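Local coordinates for protein iron transport multicopper oxidase FET3 (PDB 1ZPU) that oxidises ferrous to ferric iron with four copper ions while reducing dioxygen to water, enabling high-affinity iron uptake by yeast, and also has cuprous oxidase activity, at residues Lys117-Ile122 with Glu134-Leu139; Leu349-Ser354 with Glu363-Asn368. All coordinates share one frame; numbering follows the deposited sequence.

Contact 1 (Lys117-Ile122 with Glu134-Leu139); sequences KGLFII and ELSLSL. With NAG (2-acetamido-2-deoxy-beta-D-glucopyranose), chain G; NAG (2-acetamido-2-deoxy-beta-D-glucopyranose), chain B.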
ATOM      1  N   LYS A 117       4.306  -0.949  11.468  1.00 69.29           N
ATOM      2  CA  LYS A 117       3.142  -1.362  10.696  1.00 69.39           C
ATOM      3  C   LYS A 117       2.281  -2.296  11.551  1.00 69.28           C
ATOM      4  O   LYS A 117       2.785  -2.990  12.431  1.00 69.28           O
ATOM      5  CB  LYS A 117       3.571  -2.060   9.405  1.00 69.22           C
ATOM      6  CG  LYS A 117       4.415  -3.315   9.641  1.00 70.46           C
ATOM      7  CD  LYS A 117       5.280  -3.675   8.433  1.00 71.40           C
ATOM      8  CE  LYS A 117       5.600  -5.178   8.365  1.00 72.37           C
ATOM      9  NZ  LYS A 117       6.759  -5.440   7.448  1.00 73.63           N
ATOM     10  N   GLY A 118       0.978  -2.299  11.283  1.00 69.21           N
ATOM     11  CA  GLY A 118      -0.001  -2.982  12.107  1.00 68.96           C
ATOM     12  C   GLY A 118      -1.339  -3.010  11.402  1.00 68.96           C
ATOM     13  O   GLY A 118      -1.558  -2.263  10.449  1.00 69.03           O
ATOM     14  N   LEU A 119      -2.237  -3.871  11.869  1.00 68.89           N
ATOM     15  CA  LEU A 119      -3.550  -4.018  11.264  1.00 68.80           C
ATOM     16  C   LEU A 119      -4.587  -3.045  11.815  1.00 68.98           C
ATOM     17  O   LEU A 119      -4.545  -2.651  12.973  1.00 69.03           O
ATOM     18  CB  LEU A 119      -4.041  -5.455  11.428  1.00 68.74           C
ATOM     19  CG  LEU A 119      -3.216  -6.583  10.803  1.00 68.39           C
ATOM     20  CD1 LEU A 119      -3.986  -7.864  10.870  1.00 68.04           C
ATOM     21  CD2 LEU A 119      -2.858  -6.303   9.368  1.00 67.79           C
ATOM     22  N   PHE A 120      -5.532  -2.677  10.963  1.00 69.24           N
ATOM     23  CA  PHE A 120      -6.612  -1.776  11.323  1.00 69.35           C
ATOM     24  C   PHE A 120      -7.910  -2.416  10.849  1.00 69.24           C
ATOM     25  O   PHE A 120      -8.184  -2.439   9.644  1.00 69.34           O
ATOM     26  CB  PHE A 120      -6.400  -0.428  10.635  1.00 69.60           C
ATOM     27  CG  PHE A 120      -7.243   0.684  11.192  1.00 70.20           C
ATOM     28  CD1 PHE A 120      -8.628   0.691  11.013  1.00 69.77           C
ATOM     29  CD2 PHE A 120      -6.640   1.751  11.871  1.00 70.67           C
ATOM     30  CE1 PHE A 120      -9.402   1.726  11.533  1.00 71.24           C
ATOM     31  CE2 PHE A 120      -7.406   2.796  12.395  1.00 70.35           C
ATOM     32  CZ  PHE A 120      -8.786   2.791  12.225  1.00 70.42           C
ATOM     33  N   ILE A 121      -8.691  -2.943  11.788  1.00 68.88           N
ATOM     34  CA  ILE A 121      -9.923  -3.647  11.452  1.00 68.97           C
ATOM     35  C   ILE A 121     -11.142  -2.845  11.833  1.00 69.02           C
ATOM     36  O   ILE A 121     -11.264  -2.389  12.985  1.00 69.39           O
ATOM     37  CB  ILE A 121      -9.988  -5.059  12.112  1.00 68.90           C
ATOM     38  CG1 ILE A 121      -9.351  -6.089  11.202  1.00 69.08           C
ATOM     39  CG2 ILE A 121     -11.408  -5.501  12.343  1.00 68.47           C
ATOM     40  CD1 ILE A 121      -7.880  -6.202  11.377  1.00 70.84           C
ATOM     41  N   ILE A 122     -12.046  -2.677  10.871  1.00 68.91           N
ATOM     42  CA  ILE A 122     -13.340  -2.051  11.143  1.00 69.02           C
ATOM     43  C   ILE A 122     -14.454  -3.076  10.965  1.00 69.12           C
ATOM     44  O   ILE A 122     -14.606  -3.646   9.881  1.00 69.21           O
ATOM     45  CB  ILE A 122     -13.590  -0.833  10.225  1.00 69.00           C
ATOM     46  CG1 ILE A 122     -12.413   0.139  10.291  1.00 68.72           C
ATOM     47  CG2 ILE A 122     -14.885  -0.134  10.611  1.00 68.89           C
ATOM     48  CD1 ILE A 122     -12.356   1.093   9.130  1.00 69.36           C
ATOM     49  N   GLU A 134     -12.542 -15.772  14.236  1.00 69.66           N
ATOM     50  CA  GLU A 134     -11.833 -14.899  13.316  1.00 69.64           C
ATOM     51  C   GLU A 134     -10.402 -14.563  13.779  1.00 69.56           C
ATOM     52  O   GLU A 134     -10.119 -14.482  14.980  1.00 69.66           O
ATOM     53  CB  GLU A 134     -12.651 -13.638  13.094  1.00 69.79           C
ATOM     54  CG  GLU A 134     -13.043 -12.930  14.374  1.00 71.14           C
ATOM     55  CD  GLU A 134     -13.126 -11.424  14.180  1.00 73.50           C
ATOM     56  OE1 GLU A 134     -12.102 -10.826  13.733  1.00 74.28           O
ATOM     57  OE2 GLU A 134     -14.210 -10.847  14.469  1.00 73.86           O
ATOM     58  N   LEU A 135      -9.505 -14.386  12.810  1.00 69.35           N
ATOM     59  CA  LEU A 135      -8.108 -13.997  13.056  1.00 69.00           C
ATOM     60  C   LEU A 135      -7.509 -13.371  11.802  1.00 69.13           C
ATOM     61  O   LEU A 135      -8.147 -13.324  10.748  1.00 69.32           O
ATOM     62  CB  LEU A 135      -7.256 -15.207  13.447  1.00 68.91           C
ATOM     63  CG  LEU A 135      -6.893 -16.217  12.355  1.00 67.98           C
ATOM     64  CD1 LEU A 135      -5.629 -16.956  12.724  1.00 68.19           C
ATOM     65  CD2 LEU A 135      -8.033 -17.164  12.121  1.00 67.93           C
ATOM     66  N   SER A 136      -6.268 -12.914  11.905  1.00 69.07           N
ATOM     67  CA  SER A 136      -5.552 -12.428  10.738  1.00 69.08           C
ATOM     68  C   SER A 136      -4.182 -13.070  10.646  1.00 68.97           C
ATOM     69  O   SER A 136      -3.680 -13.615  11.627  1.00 69.09           O
ATOM     70  CB  SER A 136      -5.397 -10.909  10.772  1.00 69.21           C
ATOM     71  OG  SER A 136      -6.600 -10.260  11.149  1.00 69.93           O
ATOM     72  N   LEU A 137      -3.596 -13.020   9.457  1.00 68.59           N
ATOM     73  CA  LEU A 137      -2.212 -13.367   9.283  1.00 68.50           C
ATOM     74  C   LEU A 137      -1.572 -12.226   8.523  1.00 69.03           C
ATOM     75  O   LEU A 137      -2.085 -11.823   7.471  1.00 69.59           O
ATOM     76  CB  LEU A 137      -2.068 -14.647   8.486  1.00 68.09           C
ATOM     77  CG  LEU A 137      -2.711 -15.933   8.980  1.00 67.42           C
ATOM     78  CD1 LEU A 137      -2.411 -17.002   7.966  1.00 67.48           C
ATOM     79  CD2 LEU A 137      -2.185 -16.343  10.337  1.00 68.00           C
ATOM     80  N   SER A 138      -0.474 -11.692   9.056  1.00 69.07           N
ATOM     81  CA  SER A 138       0.273 -10.642   8.390  1.00 69.05           C
ATOM     82  C   SER A 138       1.483 -11.242   7.703  1.00 69.03           C
ATOM     83  O   SER A 138       2.501 -11.500   8.354  1.00 69.61           O
ATOM     84  CB  SER A 138       0.755  -9.608   9.408  1.00 69.47           C
ATOM     85  OG  SER A 138      -0.321  -8.978  10.084  1.00 71.47           O
ATOM     86  N   LEU A 139       1.377 -11.469   6.398  1.00 68.66           N
ATOM     87  CA  LEU A 139       2.501 -11.940   5.606  1.00 68.46           C
ATOM     88  C   LEU A 139       3.432 -10.768   5.281  1.00 68.90           C
ATOM     89  O   LEU A 139       2.978  -9.631   5.043  1.00 69.12           O
ATOM     90  CB  LEU A 139       2.018 -12.582   4.308  1.00 68.15           C
ATOM     91  CG  LEU A 139       0.751 -13.443   4.295  1.00 66.97           C
ATOM     92  CD1 LEU A 139       0.389 -13.881   2.864  1.00 65.61           C
ATOM     93  CD2 LEU A 139       0.933 -14.641   5.170  1.00 64.75           C
TER
HETATM   94  C1  NAG G   1      -1.584 -13.194  13.937  1.00 65.65           C
HETATM   95  C2  NAG G   1      -2.314 -14.234  14.794  1.00 63.91           C
HETATM   96  C3  NAG G   1      -3.782 -13.859  14.962  1.00 64.45           C
HETATM   97  C4  NAG G   1      -3.985 -12.405  15.403  1.00 65.85           C
HETATM   98  C5  NAG G   1      -3.155 -11.494  14.522  1.00 65.41           C
HETATM   99  C6  NAG G   1      -3.178 -10.118  15.152  1.00 66.89           C
HETATM  100  C7  NAG G   1      -1.791 -16.624  14.891  1.00 65.72           C
HETATM  101  C8  NAG G   1      -1.977 -17.994  14.279  1.00 64.81           C
HETATM  102  N2  NAG G   1      -2.194 -15.553  14.207  1.00 63.94           N
HETATM  103  O3  NAG G   1      -4.339 -14.701  15.932  1.00 64.22           O
HETATM  104  O4  NAG G   1      -5.319 -11.970  15.202  1.00 68.46           O
HETATM  105  O5  NAG G   1      -1.819 -11.922  14.498  1.00 65.20           O
HETATM  106  O6  NAG G   1      -2.517  -9.181  14.338  1.00 68.98           O
HETATM  107  O7  NAG G   1      -1.276 -16.528  16.002  1.00 68.11           O
HETATM  108  C1  NAG B   2      -6.183 -12.010  16.346  1.00 70.66           C
HETATM  109  C2  NAG B   2      -7.397 -11.156  16.011  1.00 72.00           C
HETATM  110  C3  NAG B   2      -8.405 -11.203  17.154  1.00 73.25           C
HETATM  111  C4  NAG B   2      -8.743 -12.619  17.609  1.00 73.94           C
HETATM  112  C5  NAG B   2      -7.474 -13.454  17.746  1.00 72.63           C
HETATM  113  C6  NAG B   2      -7.803 -14.931  17.899  1.00 72.95           C
HETATM  114  C7  NAG B   2      -7.025  -9.204  14.594  1.00 72.89           C
HETATM  115  C8  NAG B   2      -6.442  -7.821  14.521  1.00 70.33           C
HETATM  116  N2  NAG B   2      -7.024  -9.770  15.798  1.00 72.82           N
HETATM  117  O3  NAG B   2      -9.572 -10.517  16.767  1.00 72.86           O
HETATM  118  O4  NAG B   2      -9.316 -12.524  18.891  1.00 77.93           O
HETATM  119  O5  NAG B   2      -6.639 -13.319  16.617  1.00 71.90           O
HETATM  120  O6  NAG B   2      -6.597 -15.658  17.961  1.00 73.44           O
HETATM  121  O7  NAG B   2      -7.470  -9.764  13.589  1.00 73.89           O
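Leu119 and Ile121 meet Ser136 and Ser138 where the first and second plastocyanin-like domains of this multicopper oxidase face each other, each strand belonging to its own domain's sheet. The strands run roughly antiparallel (148°), but with axes 9.0 Å apart at their closest they are joined by side chains rather than by backbone pairing. Leu119 straddles the two serines with its forked end. One branch, CD1, lies against Ser136 CB at 3.4 Å; the other, CD2, lies 3.8 Å from Ser138 OG. Further along, Ile121 CD1 comes only loosely to Ser136 OG, at 4.3 Å.

Ser136 OG has its polar partner in a sugar: it donates to the acetamide oxygen O7 of the chain B NAG, 2.6 Å away. The methyl end of that acetamide, C8, sits 3.8 Å from Ile121 CD1, so a single group offers its carbonyl to one strand and its methyl to the other. This NAG is linked to O4 of the chain G NAG, which runs beside Leu135 and Leu137. Asp35 extends the theme, accepting from the backbone N of Leu119 with OD1 while OD2 is hydrogen-bonded to a sugar of the glycan. Between the strands the contact is therefore van der Waals packing of aliphatic branches on serines, and the attached carbohydrate supplies a polar bridge beside it.

Contact 2 (Leu349-Ser354 with Glu363-Asn368); sequences LMTVLS and EIYGSN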
ATOM      1  N   LEU A 349      -1.229  19.871   0.261  1.00 68.71           N
ATOM      2  CA  LEU A 349      -2.412  20.359   0.977  1.00 68.68           C
ATOM      3  C   LEU A 349      -2.226  21.765   1.562  1.00 68.87           C
ATOM      4  O   LEU A 349      -3.123  22.606   1.477  1.00 68.94           O
ATOM      5  CB  LEU A 349      -2.842  19.367   2.062  1.00 68.63           C
ATOM      6  CG  LEU A 349      -4.088  19.646   2.909  1.00 68.24           C
ATOM      7  CD1 LEU A 349      -5.351  19.733   2.076  1.00 67.48           C
ATOM      8  CD2 LEU A 349      -4.232  18.565   3.941  1.00 67.97           C
ATOM      9  N   MET A 350      -1.053  22.018   2.129  1.00 68.96           N
ATOM     10  CA  MET A 350      -0.749  23.311   2.713  1.00 69.08           C
ATOM     11  C   MET A 350      -0.819  24.451   1.692  1.00 69.17           C
ATOM     12  O   MET A 350      -1.184  25.587   2.047  1.00 69.07           O
ATOM     13  CB  MET A 350       0.606  23.263   3.417  1.00 69.20           C
ATOM     14  CG  MET A 350       0.544  22.809   4.871  1.00 69.36           C
ATOM     15  SD  MET A 350      -0.063  21.121   5.135  1.00 72.47           S
ATOM     16  CE  MET A 350       0.479  20.838   6.825  1.00 70.48           C
ATOM     17  N   THR A 351      -0.492  24.159   0.432  1.00 69.19           N
ATOM     18  CA  THR A 351      -0.575  25.203  -0.595  1.00 69.34           C
ATOM     19  C   THR A 351      -2.010  25.399  -1.069  1.00 69.27           C
ATOM     20  O   THR A 351      -2.434  26.540  -1.254  1.00 69.45           O
ATOM     21  CB  THR A 351       0.442  25.072  -1.783  1.00 69.27           C
ATOM     22  OG1 THR A 351      -0.182  24.469  -2.922  1.00 69.99           O
ATOM     23  CG2 THR A 351       1.690  24.300  -1.390  1.00 69.24           C
ATOM     24  N   VAL A 352      -2.771  24.314  -1.228  1.00 69.11           N
ATOM     25  CA  VAL A 352      -4.203  24.453  -1.554  1.00 69.05           C
ATOM     26  C   VAL A 352      -4.979  25.245  -0.482  1.00 69.08           C
ATOM     27  O   VAL A 352      -5.863  26.052  -0.806  1.00 68.96           O
ATOM     28  CB  VAL A 352      -4.917  23.102  -1.941  1.00 68.76           C
ATOM     29  CG1 VAL A 352      -4.027  21.910  -1.753  1.00 68.89           C
ATOM     30  CG2 VAL A 352      -6.255  22.933  -1.216  1.00 68.39           C
ATOM     31  N   LEU A 353      -4.614  25.043   0.780  1.00 69.03           N
ATOM     32  CA  LEU A 353      -5.270  25.743   1.875  1.00 68.96           C
ATOM     33  C   LEU A 353      -4.828  27.195   2.056  1.00 69.10           C
ATOM     34  O   LEU A 353      -5.335  27.889   2.941  1.00 69.35           O
ATOM     35  CB  LEU A 353      -5.115  24.970   3.182  1.00 68.63           C
ATOM     36  CG  LEU A 353      -5.916  23.669   3.218  1.00 68.59           C
ATOM     37  CD1 LEU A 353      -5.617  22.891   4.491  1.00 68.31           C
ATOM     38  CD2 LEU A 353      -7.413  23.914   3.069  1.00 68.04           C
ATOM     39  N   SER A 354      -3.901  27.668   1.225  1.00 69.09           N
ATOM     40  CA  SER A 354      -3.458  29.065   1.329  1.00 69.16           C
ATOM     41  C   SER A 354      -3.233  29.756  -0.015  1.00 69.12           C
ATOM     42  O   SER A 354      -2.633  30.825  -0.068  1.00 69.09           O
ATOM     43  CB  SER A 354      -2.209  29.179   2.211  1.00 69.15           C
ATOM     44  OG  SER A 354      -1.174  28.350   1.722  1.00 69.55           O
ATOM     45  N   GLU A 363      -0.228  24.781 -12.221  1.00 69.36           N
ATOM     46  CA  GLU A 363       1.134  25.299 -12.244  1.00 69.49           C
ATOM     47  C   GLU A 363       1.726  25.502 -10.849  1.00 69.31           C
ATOM     48  O   GLU A 363       2.921  25.267 -10.645  1.00 69.37           O
ATOM     49  CB  GLU A 363       1.171  26.618 -13.020  1.00 69.45           C
ATOM     50  CG  GLU A 363       2.559  27.059 -13.400  1.00 70.11           C
ATOM     51  CD  GLU A 363       2.574  28.404 -14.086  1.00 71.58           C
ATOM     52  OE1 GLU A 363       2.153  29.412 -13.467  1.00 72.17           O
ATOM     53  OE2 GLU A 363       3.023  28.456 -15.251  1.00 72.74           O
ATOM     54  N   ILE A 364       0.887  25.919  -9.900  1.00 69.18           N
ATOM     55  CA  ILE A 364       1.351  26.318  -8.566  1.00 69.10           C
ATOM     56  C   ILE A 364       1.787  25.156  -7.694  1.00 69.19           C
ATOM     57  O   ILE A 364       2.441  25.359  -6.666  1.00 69.30           O
ATOM     58  CB  ILE A 364       0.302  27.140  -7.775  1.00 68.97           C
ATOM     59  CG1 ILE A 364      -0.927  26.291  -7.448  1.00 68.84           C
ATOM     60  CG2 ILE A 364      -0.070  28.409  -8.533  1.00 69.20           C
ATOM     61  CD1 ILE A 364      -1.530  26.578  -6.095  1.00 68.95           C
ATOM     62  N   TYR A 365       1.421  23.940  -8.093  1.00 69.14           N
ATOM     63  CA  TYR A 365       1.771  22.768  -7.311  1.00 69.04           C
ATOM     64  C   TYR A 365       3.117  22.176  -7.718  1.00 69.19           C
ATOM     65  O   TYR A 365       3.596  21.232  -7.084  1.00 69.35           O
ATOM     66  CB  TYR A 365       0.674  21.713  -7.392  1.00 68.84           C
ATOM     67  CG  TYR A 365      -0.660  22.179  -6.876  1.00 68.49           C
ATOM     68  CD1 TYR A 365      -1.622  22.668  -7.749  1.00 68.33           C
ATOM     69  CD2 TYR A 365      -0.965  22.123  -5.514  1.00 67.76           C
ATOM     70  CE1 TYR A 365      -2.848  23.092  -7.286  1.00 68.30           C
ATOM     71  CE2 TYR A 365      -2.195  22.540  -5.045  1.00 67.46           C
ATOM     72  CZ  TYR A 365      -3.130  23.024  -5.938  1.00 68.05           C
ATOM     73  OH  TYR A 365      -4.360  23.448  -5.504  1.00 68.57           O
ATOM     74  N   GLY A 366       3.721  22.729  -8.769  1.00 69.15           N
ATOM     75  CA  GLY A 366       5.049  22.317  -9.206  1.00 69.17           C
ATOM     76  C   GLY A 366       5.059  21.500 -10.479  1.00 69.25           C
ATOM     77  O   GLY A 366       4.046  20.901 -10.861  1.00 69.43           O
ATOM     78  N   SER A 367       6.219  21.474 -11.130  1.00 69.19           N
ATOM     79  CA  SER A 367       6.410  20.755 -12.385  1.00 69.14           C
ATOM     80  C   SER A 367       6.980  19.351 -12.165  1.00 69.24           C
ATOM     81  O   SER A 367       6.786  18.460 -13.000  1.00 69.33           O
ATOM     82  CB  SER A 367       7.350  21.540 -13.288  1.00 69.00           C
ATOM     83  OG  SER A 367       8.529  21.878 -12.584  1.00 68.59           O
ATOM     84  N   ASN A 368       7.682  19.161 -11.047  1.00 69.03           N
ATOM     85  CA  ASN A 368       8.393  17.912 -10.792  1.00 68.94           C
ATOM     86  C   ASN A 368       7.708  17.093  -9.702  1.00 69.04           C
ATOM     87  O   ASN A 368       8.312  16.269  -9.002  1.00 68.92           O
ATOM     88  CB  ASN A 368       9.848  18.190 -10.427  1.00 68.59           C
ATOM     89  CG  ASN A 368      10.794  17.209 -11.063  1.00 68.23           C
ATOM     90  OD1 ASN A 368      11.856  17.594 -11.528  1.00 68.22           O
ATOM     91  ND2 ASN A 368      10.407  15.937 -11.112  1.00 67.56           N
TER
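Tyr365, Thr351 and Val352 lose the most surface where helix 348-352 is met by the 3-10 segment 363-365 that follows it in the chain. The tyrosine is the common partner. A chi1 of -60° swings its ring beside its own backbone N and over to the helix, and one side of that ring, from CD2 through CE2 to the hydroxyl, makes the contact.

Val352 comes to the edge of the ring, close to its plane: CG1 is 3.8 Å from Tyr365 CE2, and the branch point CB lies 3.6 Å from Tyr365 OH. Thr351 approaches at a slant, with OG1 3.5 Å from Tyr365 CE2; this hydroxyl has a weak hydrogen bond with Thr348 O, three residues earlier. Ile364 touches both partners: its CD1 is 4.0 Å from Thr351 OG1, and its CG1 lies 3.6 Å above one face of the Tyr365 ring, toward the rim.

The phenolic oxygen has its hydrogen bond with Ala359 O, in the loop joining the two segments. A ring that packs on the helix by van der Waals contact is thus also tied by its hydroxyl to the intervening chain. Pro481, Thr371 and Ile373 touch Tyr365 too, and Ile484 of helix 481-486 touches Val352. The arrangement is a buried helix-to-turn packing in the connection between strands 332-336 and 371-374 of the third, cupredoxin-type domain, away from the copper sites.

How the contacts relate
Both strands of contact 1 precede contact 2 in the chain. The centres of the two contacts are 35 Å apart, on opposite sides of the chain's centre, and their nearest atoms stay about 18 Å from each other. They share neither strand nor helix: 117-122 and 134-139 bring a strand of the first plastocyanin-like domain alongside one of the second, whereas 349-354 and 363-368 both belong to the third. The pair illustrates two levels of assembly in a three-domain multicopper oxidase: one contact lies between consecutive domains, the other within a long connection of a single domain.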